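Local coordinates for serine-threonine phosphatase 2C (Toxoplasma gondii, PDB 2I44), which probably removes phosphate groups from serine and threonine residues of proteins, as a metal-dependent phosphatase of the PP2C family, and binds calcium ions, at residues D23-T28 with G288-Q293; D51-F56 with V144-F149; Y229-G234 with S244-V249. One frame throughout, in Å; residues are numbered along the deposited sequence.

Contact 1: D23-T28 with G288-Q293; sequences DAAIFT and GRNPAQ
The phenyl ring of F27 lies against the aliphatic part of Q293, whose CG sits over the middle of one ring face, 3.8 Å from the centroid and 9° off the normal, a CH-pi contact. Q293 has CG anti to its backbone N (chi1 -178°) and is extended beyond it, which carries the chain across that face; its amide is turned 66° from the ring plane, and NE2 comes to 3.7 Å from F27 CE1. Next to this pair the methyl of A292 fits against the strand between A25 and F27: A292 CB is 3.6 Å from F27 N and 3.9 Å from A25 CB. In the PP2C fold helices pack on the outer faces of a beta sandwich, and here the first turn of helix 291-305 meets strand 22-29 in this way. N290 is the N-cap of that helix. Its OD1 accepts from Q293 N at 3.0 Å, with the donor well above the carbonyl plane, and the same OD1 rests 3.6 Å from A25 CB. The amide's other end reaches the strand through a water that accepts from N290 ND2 and donates to I26 O at 2.6 Å. P291, whose CD touches A25, also packs on T317 and F319 of strand 313-320.

Contact 2: D51-F56 with V144-F149; sequences DDCAFF and VLAKGF
Two antiparallel strands of a PP2C beta sheet meet here, 53-62 and 137-146, just where the second enters the type I' turn A146-F149 that leads into strand 149-155. A54 and L145 form the hydrogen-bonded pair: L145 N donates to A54 O at 2.8 Å, and A54 N to L145 O at 2.9 Å. C53 with A146 and F55 with V144 are the flanking non-hydrogen-bonded pairs. Their side chains share one face of the sheet, where C53 SG lies 3.9 Å from A146 CB and V144 CG2 touches CD1 at the edge of the F55 ring, 3.8 Å away. With CG2 beside its backbone N and anti to the carbonyl carbon, V144 directs this methyl at F55. On the face of A54 and L145, the edge of the F56 ring meets L145 CB through CE2 at 4.2 Å. At the turn the pairing ends in a longer bond from K147 N to D52 O, 3.3 Å, and a water links D52 O to G148 N. D52 OD2 comes to 3.2 Å from K147 CA, while its salt bridge is with R50. F55 is covered by V75, V76 and L79 of helix 66-80 and by M116 of helix 98-130; on the other face F56 packs edge-to-face on F22 and against L42 of strand 38-43.

Contact 3: Y229-G234 with S244-V249; sequences YSRAFG and SNQPDV
R231 spans the contact by reaching along segment 244-249 to the backbone carbonyl of Q246, and it meets a carboxylate there only through charge. Its NH1 donates to Q246 O at 2.9 Å, with an angle of 152° at the hydrogen. The oxygen lies slightly out of the guanidinium plane, and the donor stands above the carbonyl plane instead of on a lone pair. D248 OD2 lies over one face of the guanidinium, the carboxylate turned 41° from it. The salt bridge, R231 NH1 to D248 OD1, is long at 3.8 Å; this oxygen is well out of the guanidinium plane, so the attraction is electrostatic. The arginine chain, extended from CG to NE, runs past S244, bringing R231 CG to 4.1 Å from S244 CB.

The backbones themselves are joined by a single bridge between R231 and S244. S244 N donates to S230 O at 3.2 Å and A232 N to S244 O at 2.9 Å, so the two bonds lie on the two sides of R231 along its chain. S244 also makes an ST turn: its OG, anti to the backbone N (chi1 171°), accepts from Q246 N at 2.9 Å. The turn thus closes on the residue whose carbonyl takes the arginine.

The charged ends have further partners, R231 NH2 a salt bridge to E186 of helix 184-192 and D248 OD2 a hydrogen bond with H179. E186 also bonds S230 OG, so this helix ties to the segment at two points. D121 of helix 98-130 holds G234 N and N245 ND2, and strand 233-234 pairs with strand 137-146, while 248-253 pairs with 149-155.

In the fold
The three contacts are spread over both sheets of the PP2C sandwich. Contact 1 is on the sheet that includes strands 22-29 and 313-320, and its long loop along the chain encloses the other two, with contact 2 closing before contact 3 opens. Contacts 2 and 3 both reach the second sheet, in which strand 137-146 pairs with 53-62 and with 233-234; their centres are about 23 Å apart. Contacts 1 and 3 lie on opposite sides of the chain's centre, about 27 Å between centres. Contact 1 thus joins a helix to one sheet, whereas contacts 2 and 3 join parts of the other, contact 3 with A232's side chain about 11 Å from a bound calcium ion.

Contact 1: D23-T28 with G288-Q293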
loop_
_atom_site.group_PDB
_atom_site.type_symbol
_atom_site.label_atom_id
_atom_site.label_comp_id
_atom_site.label_asym_id
_atom_site.label_seq_id
_atom_site.Cartn_x
_atom_site.Cartn_y
_atom_site.Cartn_z
ATOM N N ASP A 23 7.343 10.662 13.525
ATOM C CA ASP A 23 8.673 10.689 12.933
ATOM C C ASP A 23 8.609 9.652 11.816
ATOM O O ASP A 23 7.981 8.600 11.972
ATOM C CB ASP A 23 9.744 10.304 13.952
ATOM C CG ASP A 23 9.741 11.210 15.166
ATOM O OD1 ASP A 23 9.464 12.418 14.998
ATOM O OD2 ASP A 23 10.018 10.718 16.283
ATOM N N ALA A 24 9.231 9.945 10.684
ATOM C CA ALA A 24 9.177 9.010 9.579
ATOM C C ALA A 24 10.509 8.787 8.902
ATOM O O ALA A 24 11.407 9.628 8.954
ATOM C CB ALA A 24 8.151 9.480 8.558
ATOM N N ALA A 25 10.619 7.630 8.264
ATOM C CA ALA A 25 11.820 7.247 7.544
ATOM C C ALA A 25 11.374 6.376 6.383
ATOM O O ALA A 25 10.388 5.646 6.494
ATOM C CB ALA A 25 12.757 6.470 8.453
ATOM N N ILE A 26 12.083 6.462 5.265
ATOM C CA ILE A 26 11.736 5.660 4.100
ATOM C C ILE A 26 13.021 5.204 3.444
ATOM O O ILE A 26 13.912 6.012 3.201
ATOM C CB ILE A 26 10.937 6.475 3.053
ATOM C CG1 ILE A 26 9.779 7.218 3.723
ATOM C CG2 ILE A 26 10.392 5.545 1.974
ATOM C CD1 ILE A 26 9.063 8.176 2.787
ATOM N N PHE A 27 13.115 3.912 3.155
ATOM C CA PHE A 27 14.296 3.365 2.505
ATOM C C PHE A 27 13.870 2.312 1.494
ATOM O O PHE A 27 12.927 1.562 1.729
ATOM C CB PHE A 27 15.239 2.729 3.528
ATOM C CG PHE A 27 16.617 2.457 2.988
ATOM C CD1 PHE A 27 17.564 3.477 2.921
ATOM C CD2 PHE A 27 16.958 1.194 2.512
ATOM C CE1 PHE A 27 18.838 3.244 2.388
ATOM C CE2 PHE A 27 18.231 0.948 1.977
ATOM C CZ PHE A 27 19.169 1.977 1.916
ATOM N N THR A 28 14.570 2.259 0.370
ATOM C CA THR A 28 14.258 1.293 -0.670
ATOM C C THR A 28 15.543 0.726 -1.258
ATOM O O THR A 28 16.606 1.332 -1.154
ATOM C CB THR A 28 13.427 1.948 -1.804
ATOM O OG1 THR A 28 12.993 0.939 -2.723
ATOM C CG2 THR A 28 14.261 2.998 -2.553
ATOM N N GLY A 288 19.132 5.122 17.731
ATOM C CA GLY A 288 19.405 6.220 16.823
ATOM C C GLY A 288 19.730 5.842 15.391
ATOM O O GLY A 288 20.335 6.635 14.676
ATOM N N ARG A 289 19.346 4.644 14.961
ATOM C CA ARG A 289 19.607 4.214 13.584
ATOM C C ARG A 289 18.381 4.408 12.692
ATOM O O ARG A 289 17.268 4.548 13.182
ATOM C CB ARG A 289 20.053 2.743 13.556
ATOM C CG ARG A 289 21.461 2.539 14.103
ATOM C CD ARG A 289 21.925 1.087 14.077
ATOM N NE ARG A 289 21.204 0.247 15.032
ATOM C CZ ARG A 289 20.217 -0.582 14.704
ATOM N NH1 ARG A 289 19.825 -0.690 13.440
ATOM N NH2 ARG A 289 19.624 -1.311 15.640
ATOM N N ASN A 290 18.593 4.435 11.382
ATOM C CA ASN A 290 17.497 4.605 10.426
ATOM C C ASN A 290 16.616 3.346 10.445
ATOM O O ASN A 290 16.977 2.317 9.886
ATOM C CB ASN A 290 18.066 4.808 9.026
ATOM C CG ASN A 290 17.009 5.195 8.022
ATOM O OD1 ASN A 290 15.875 4.718 8.081
ATOM N ND2 ASN A 290 17.379 6.055 7.079
ATOM N N PRO A 291 15.433 3.425 11.072
ATOM C CA PRO A 291 14.514 2.284 11.164
ATOM C C PRO A 291 14.175 1.623 9.830
ATOM O O PRO A 291 14.196 0.401 9.711
ATOM C CB PRO A 291 13.279 2.887 11.834
ATOM C CG PRO A 291 13.842 4.044 12.615
ATOM C CD PRO A 291 14.809 4.633 11.631
ATOM N N ALA A 292 13.854 2.438 8.833
ATOM C CA ALA A 292 13.498 1.925 7.514
ATOM C C ALA A 292 14.701 1.281 6.838
ATOM O O ALA A 292 14.571 0.264 6.158
ATOM C CB ALA A 292 12.942 3.052 6.638
ATOM N N GLN A 293 15.875 1.872 7.019
ATOM C CA GLN A 293 17.066 1.308 6.410
ATOM C C GLN A 293 17.408 0.006 7.117
ATOM O O GLN A 293 17.850 -0.958 6.489
ATOM C CB GLN A 293 18.237 2.283 6.514
ATOM C CG GLN A 293 19.507 1.785 5.848
ATOM C CD GLN A 293 20.682 2.694 6.121
ATOM O OE1 GLN A 293 21.012 2.963 7.275
ATOM N NE2 GLN A 293 21.319 3.175 5.065
HETATM O O HOH W 1 16.298 6.659 4.104
#

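Contact 2: D51-F56 with V144-F149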
loop_
_atom_site.group_PDB
_atom_site.type_symbol
_atom_site.label_atom_id
_atom_site.label_comp_id
_atom_site.label_asym_id
_atom_site.label_seq_id
_atom_site.Cartn_x
_atom_site.Cartn_y
_atom_site.Cartn_z
ATOM N N ASP A 51 -1.628 20.380 11.594
ATOM C CA ASP A 51 -0.358 19.687 11.743
ATOM C C ASP A 51 -0.571 18.270 12.259
ATOM O O ASP A 51 0.336 17.667 12.826
ATOM C CB ASP A 51 0.554 20.468 12.694
ATOM C CG ASP A 51 0.089 20.400 14.134
ATOM O OD1 ASP A 51 -1.113 20.158 14.367
ATOM O OD2 ASP A 51 0.927 20.608 15.037
ATOM N N ASP A 52 -1.771 17.739 12.053
ATOM C CA ASP A 52 -2.089 16.392 12.510
ATOM C C ASP A 52 -2.681 15.522 11.397
ATOM O O ASP A 52 -3.427 14.577 11.667
ATOM C CB ASP A 52 -3.074 16.469 13.676
ATOM C CG ASP A 52 -4.415 17.028 13.259
ATOM O OD1 ASP A 52 -4.455 17.757 12.243
ATOM O OD2 ASP A 52 -5.419 16.749 13.944
ATOM N N CYS A 53 -2.363 15.857 10.149
ATOM C CA CYS A 53 -2.846 15.100 8.993
ATOM C C CYS A 53 -1.705 14.762 8.047
ATOM O O CYS A 53 -0.888 15.618 7.708
ATOM C CB CYS A 53 -3.899 15.890 8.219
ATOM S SG CYS A 53 -5.437 16.135 9.107
ATOM N N ALA A 54 -1.654 13.509 7.610
ATOM C CA ALA A 54 -0.609 13.087 6.691
ATOM C C ALA A 54 -1.064 11.884 5.884
ATOM O O ALA A 54 -1.994 11.180 6.279
ATOM C CB ALA A 54 0.665 12.758 7.463
ATOM N N PHE A 55 -0.404 11.671 4.749
ATOM C CA PHE A 55 -0.702 10.549 3.860
ATOM C C PHE A 55 0.545 9.682 3.714
ATOM O O PHE A 55 1.657 10.196 3.592
ATOM C CB PHE A 55 -1.119 11.045 2.474
ATOM C CG PHE A 55 -1.320 9.938 1.474
ATOM C CD1 PHE A 55 -2.546 9.289 1.369
ATOM C CD2 PHE A 55 -0.277 9.529 0.652
ATOM C CE1 PHE A 55 -2.733 8.253 0.458
ATOM C CE2 PHE A 55 -0.451 8.490 -0.263
ATOM C CZ PHE A 55 -1.679 7.852 -0.359
ATOM N N PHE A 56 0.346 8.370 3.721
ATOM C CA PHE A 56 1.449 7.428 3.583
ATOM C C PHE A 56 1.078 6.380 2.547
ATOM O O PHE A 56 0.006 5.785 2.624
ATOM C CB PHE A 56 1.727 6.748 4.924
ATOM C CG PHE A 56 2.062 7.709 6.025
ATOM C CD1 PHE A 56 3.346 8.236 6.142
ATOM C CD2 PHE A 56 1.083 8.121 6.926
ATOM C CE1 PHE A 56 3.650 9.165 7.149
ATOM C CE2 PHE A 56 1.379 9.047 7.933
ATOM C CZ PHE A 56 2.662 9.568 8.044
ATOM N N VAL A 144 -4.026 7.088 5.881
ATOM C CA VAL A 144 -4.360 8.495 5.978
ATOM C C VAL A 144 -4.504 8.850 7.459
ATOM O O VAL A 144 -5.413 8.370 8.136
ATOM C CB VAL A 144 -5.671 8.804 5.218
ATOM C CG1 VAL A 144 -6.081 10.269 5.419
ATOM C CG2 VAL A 144 -5.478 8.516 3.732
ATOM N N LEU A 145 -3.571 9.655 7.959
ATOM C CA LEU A 145 -3.594 10.096 9.346
ATOM C C LEU A 145 -4.371 11.407 9.401
ATOM O O LEU A 145 -4.070 12.339 8.658
ATOM C CB LEU A 145 -2.171 10.329 9.861
ATOM C CG LEU A 145 -2.072 11.001 11.236
ATOM C CD1 LEU A 145 -2.580 10.051 12.309
ATOM C CD2 LEU A 145 -0.628 11.394 11.520
ATOM N N ALA A 146 -5.374 11.474 10.273
ATOM C CA ALA A 146 -6.182 12.681 10.416
ATOM C C ALA A 146 -6.826 12.730 11.797
ATOM O O ALA A 146 -7.634 11.865 12.150
ATOM C CB ALA A 146 -7.261 12.725 9.340
ATOM N N LYS A 147 -6.448 13.745 12.570
ATOM C CA LYS A 147 -6.964 13.968 13.917
ATOM C C LYS A 147 -7.104 12.692 14.749
ATOM O O LYS A 147 -8.200 12.340 15.186
ATOM C CB LYS A 147 -8.318 14.683 13.848
ATOM C CG LYS A 147 -8.767 15.297 15.172
ATOM C CD LYS A 147 -10.181 15.859 15.088
ATOM C CE LYS A 147 -10.612 16.470 16.419
ATOM N NZ LYS A 147 -12.040 16.913 16.418
ATOM N N GLY A 148 -5.993 11.994 14.954
ATOM C CA GLY A 148 -6.023 10.787 15.762
ATOM C C GLY A 148 -6.543 9.520 15.111
ATOM O O GLY A 148 -6.591 8.476 15.758
ATOM N N PHE A 149 -6.934 9.598 13.845
ATOM C CA PHE A 149 -7.434 8.425 13.141
ATOM C C PHE A 149 -6.545 8.080 11.960
ATOM O O PHE A 149 -5.987 8.964 11.308
ATOM C CB PHE A 149 -8.852 8.668 12.623
ATOM C CG PHE A 149 -9.900 8.679 13.697
ATOM C CD1 PHE A 149 -10.301 7.495 14.307
ATOM C CD2 PHE A 149 -10.474 9.876 14.114
ATOM C CE1 PHE A 149 -11.259 7.501 15.319
ATOM C CE2 PHE A 149 -11.434 9.900 15.126
ATOM C CZ PHE A 149 -11.828 8.709 15.733
HETATM O O HOH W 2 -3.560 12.778 14.018
#

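Contact 3: Y229-G234 with S244-V249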
loop_
_atom_site.group_PDB
_atom_site.type_symbol
_atom_site.label_atom_id
_atom_site.label_comp_id
_atom_site.label_asym_id
_atom_site.label_seq_id
_atom_site.Cartn_x
_atom_site.Cartn_y
_atom_site.Cartn_z
ATOM N N TYR A 229 -1.945 -11.634 -7.240
ATOM C CA TYR A 229 -2.833 -10.942 -6.315
ATOM C C TYR A 229 -4.062 -10.546 -7.136
ATOM O O TYR A 229 -3.957 -10.266 -8.337
ATOM C CB TYR A 229 -2.154 -9.742 -5.634
ATOM C CG TYR A 229 -1.348 -8.822 -6.511
ATOM C CD1 TYR A 229 -1.927 -7.697 -7.092
ATOM C CD2 TYR A 229 0.010 -9.048 -6.725
ATOM C CE1 TYR A 229 -1.167 -6.815 -7.863
ATOM C CE2 TYR A 229 0.773 -8.175 -7.493
ATOM C CZ TYR A 229 0.177 -7.062 -8.057
ATOM O OH TYR A 229 0.919 -6.184 -8.805
ATOM N N SER A 230 -5.222 -10.537 -6.491
ATOM C CA SER A 230 -6.491 -10.265 -7.167
ATOM C C SER A 230 -7.066 -8.844 -7.182
ATOM O O SER A 230 -8.156 -8.619 -7.725
ATOM C CB SER A 230 -7.536 -11.226 -6.611
ATOM O OG SER A 230 -7.375 -11.344 -5.214
ATOM N N ARG A 231 -6.362 -7.899 -6.570
ATOM C CA ARG A 231 -6.801 -6.507 -6.557
ATOM C C ARG A 231 -5.565 -5.651 -6.772
ATOM O O ARG A 231 -4.492 -5.965 -6.254
ATOM C CB ARG A 231 -7.489 -6.156 -5.230
ATOM C CG ARG A 231 -8.683 -7.048 -4.920
ATOM C CD ARG A 231 -9.590 -6.439 -3.869
ATOM N NE ARG A 231 -10.554 -7.404 -3.349
ATOM C CZ ARG A 231 -11.491 -7.114 -2.453
ATOM N NH1 ARG A 231 -11.596 -5.876 -1.981
ATOM N NH2 ARG A 231 -12.306 -8.068 -2.009
ATOM N N ALA A 232 -5.706 -4.584 -7.548
ATOM C CA ALA A 232 -4.566 -3.731 -7.834
ATOM C C ALA A 232 -4.889 -2.526 -8.697
ATOM O O ALA A 232 -5.984 -2.407 -9.261
ATOM C CB ALA A 232 -3.490 -4.555 -8.526
ATOM N N PHE A 233 -3.920 -1.622 -8.775
ATOM C CA PHE A 233 -4.038 -0.451 -9.625
ATOM C C PHE A 233 -3.514 -0.929 -10.980
ATOM O O PHE A 233 -2.590 -1.735 -11.037
ATOM C CB PHE A 233 -3.132 0.678 -9.145
ATOM C CG PHE A 233 -3.704 1.501 -8.033
ATOM C CD1 PHE A 233 -4.913 2.165 -8.194
ATOM C CD2 PHE A 233 -3.002 1.662 -6.843
ATOM C CE1 PHE A 233 -5.416 2.979 -7.195
ATOM C CE2 PHE A 233 -3.496 2.479 -5.829
ATOM C CZ PHE A 233 -4.708 3.141 -6.006
ATOM N N GLY A 234 -4.094 -0.442 -12.069
ATOM C CA GLY A 234 -3.609 -0.848 -13.374
ATOM C C GLY A 234 -4.137 -2.190 -13.843
ATOM O O GLY A 234 -5.302 -2.507 -13.628
ATOM N N SER A 244 -9.869 -6.418 -9.331
ATOM C CA SER A 244 -10.627 -5.309 -8.753
ATOM C C SER A 244 -9.795 -4.142 -8.213
ATOM O O SER A 244 -8.622 -4.307 -7.863
ATOM C CB SER A 244 -11.508 -5.858 -7.624
ATOM O OG SER A 244 -12.129 -4.821 -6.886
ATOM N N ASN A 245 -10.408 -2.960 -8.153
ATOM C CA ASN A 245 -9.739 -1.784 -7.604
ATOM C C ASN A 245 -10.434 -1.383 -6.303
ATOM O O ASN A 245 -10.210 -0.297 -5.774
ATOM C CB ASN A 245 -9.749 -0.602 -8.589
ATOM C CG ASN A 245 -11.146 -0.224 -9.052
ATOM O OD1 ASN A 245 -12.131 -0.382 -8.326
ATOM N ND2 ASN A 245 -11.233 0.297 -10.267
ATOM N N GLN A 246 -11.289 -2.274 -5.806
ATOM C CA GLN A 246 -12.016 -2.060 -4.556
ATOM C C GLN A 246 -11.054 -2.332 -3.406
ATOM O O GLN A 246 -10.602 -3.457 -3.226
ATOM C CB GLN A 246 -13.201 -3.030 -4.473
ATOM C CG GLN A 246 -13.932 -3.048 -3.135
ATOM C CD GLN A 246 -14.530 -1.702 -2.790
ATOM O OE1 GLN A 246 -14.007 -0.973 -1.942
ATOM N NE2 GLN A 246 -15.623 -1.355 -3.459
ATOM N N PRO A 247 -10.711 -1.301 -2.622
ATOM C CA PRO A 247 -9.787 -1.540 -1.510
ATOM C C PRO A 247 -10.509 -2.006 -0.259
ATOM O O PRO A 247 -11.710 -1.786 -0.112
ATOM C CB PRO A 247 -9.162 -0.170 -1.299
ATOM C CG PRO A 247 -10.348 0.743 -1.546
ATOM C CD PRO A 247 -10.952 0.146 -2.804
ATOM N N ASP A 248 -9.793 -2.686 0.626
ATOM C CA ASP A 248 -10.394 -3.060 1.902
ATOM C C ASP A 248 -9.975 -1.852 2.726
ATOM O O ASP A 248 -8.832 -1.402 2.623
ATOM C CB ASP A 248 -9.787 -4.349 2.483
ATOM C CG ASP A 248 -10.391 -5.605 1.871
ATOM O OD1 ASP A 248 -11.634 -5.709 1.825
ATOM O OD2 ASP A 248 -9.631 -6.492 1.440
ATOM N N VAL A 249 -10.890 -1.297 3.506
ATOM C CA VAL A 249 -10.560 -0.125 4.303
ATOM C C VAL A 249 -10.803 -0.398 5.775
ATOM O O VAL A 249 -11.773 -1.065 6.139
ATOM C CB VAL A 249 -11.393 1.100 3.851
ATOM C CG1 VAL A 249 -10.960 2.340 4.615
ATOM C CG2 VAL A 249 -11.217 1.319 2.352
#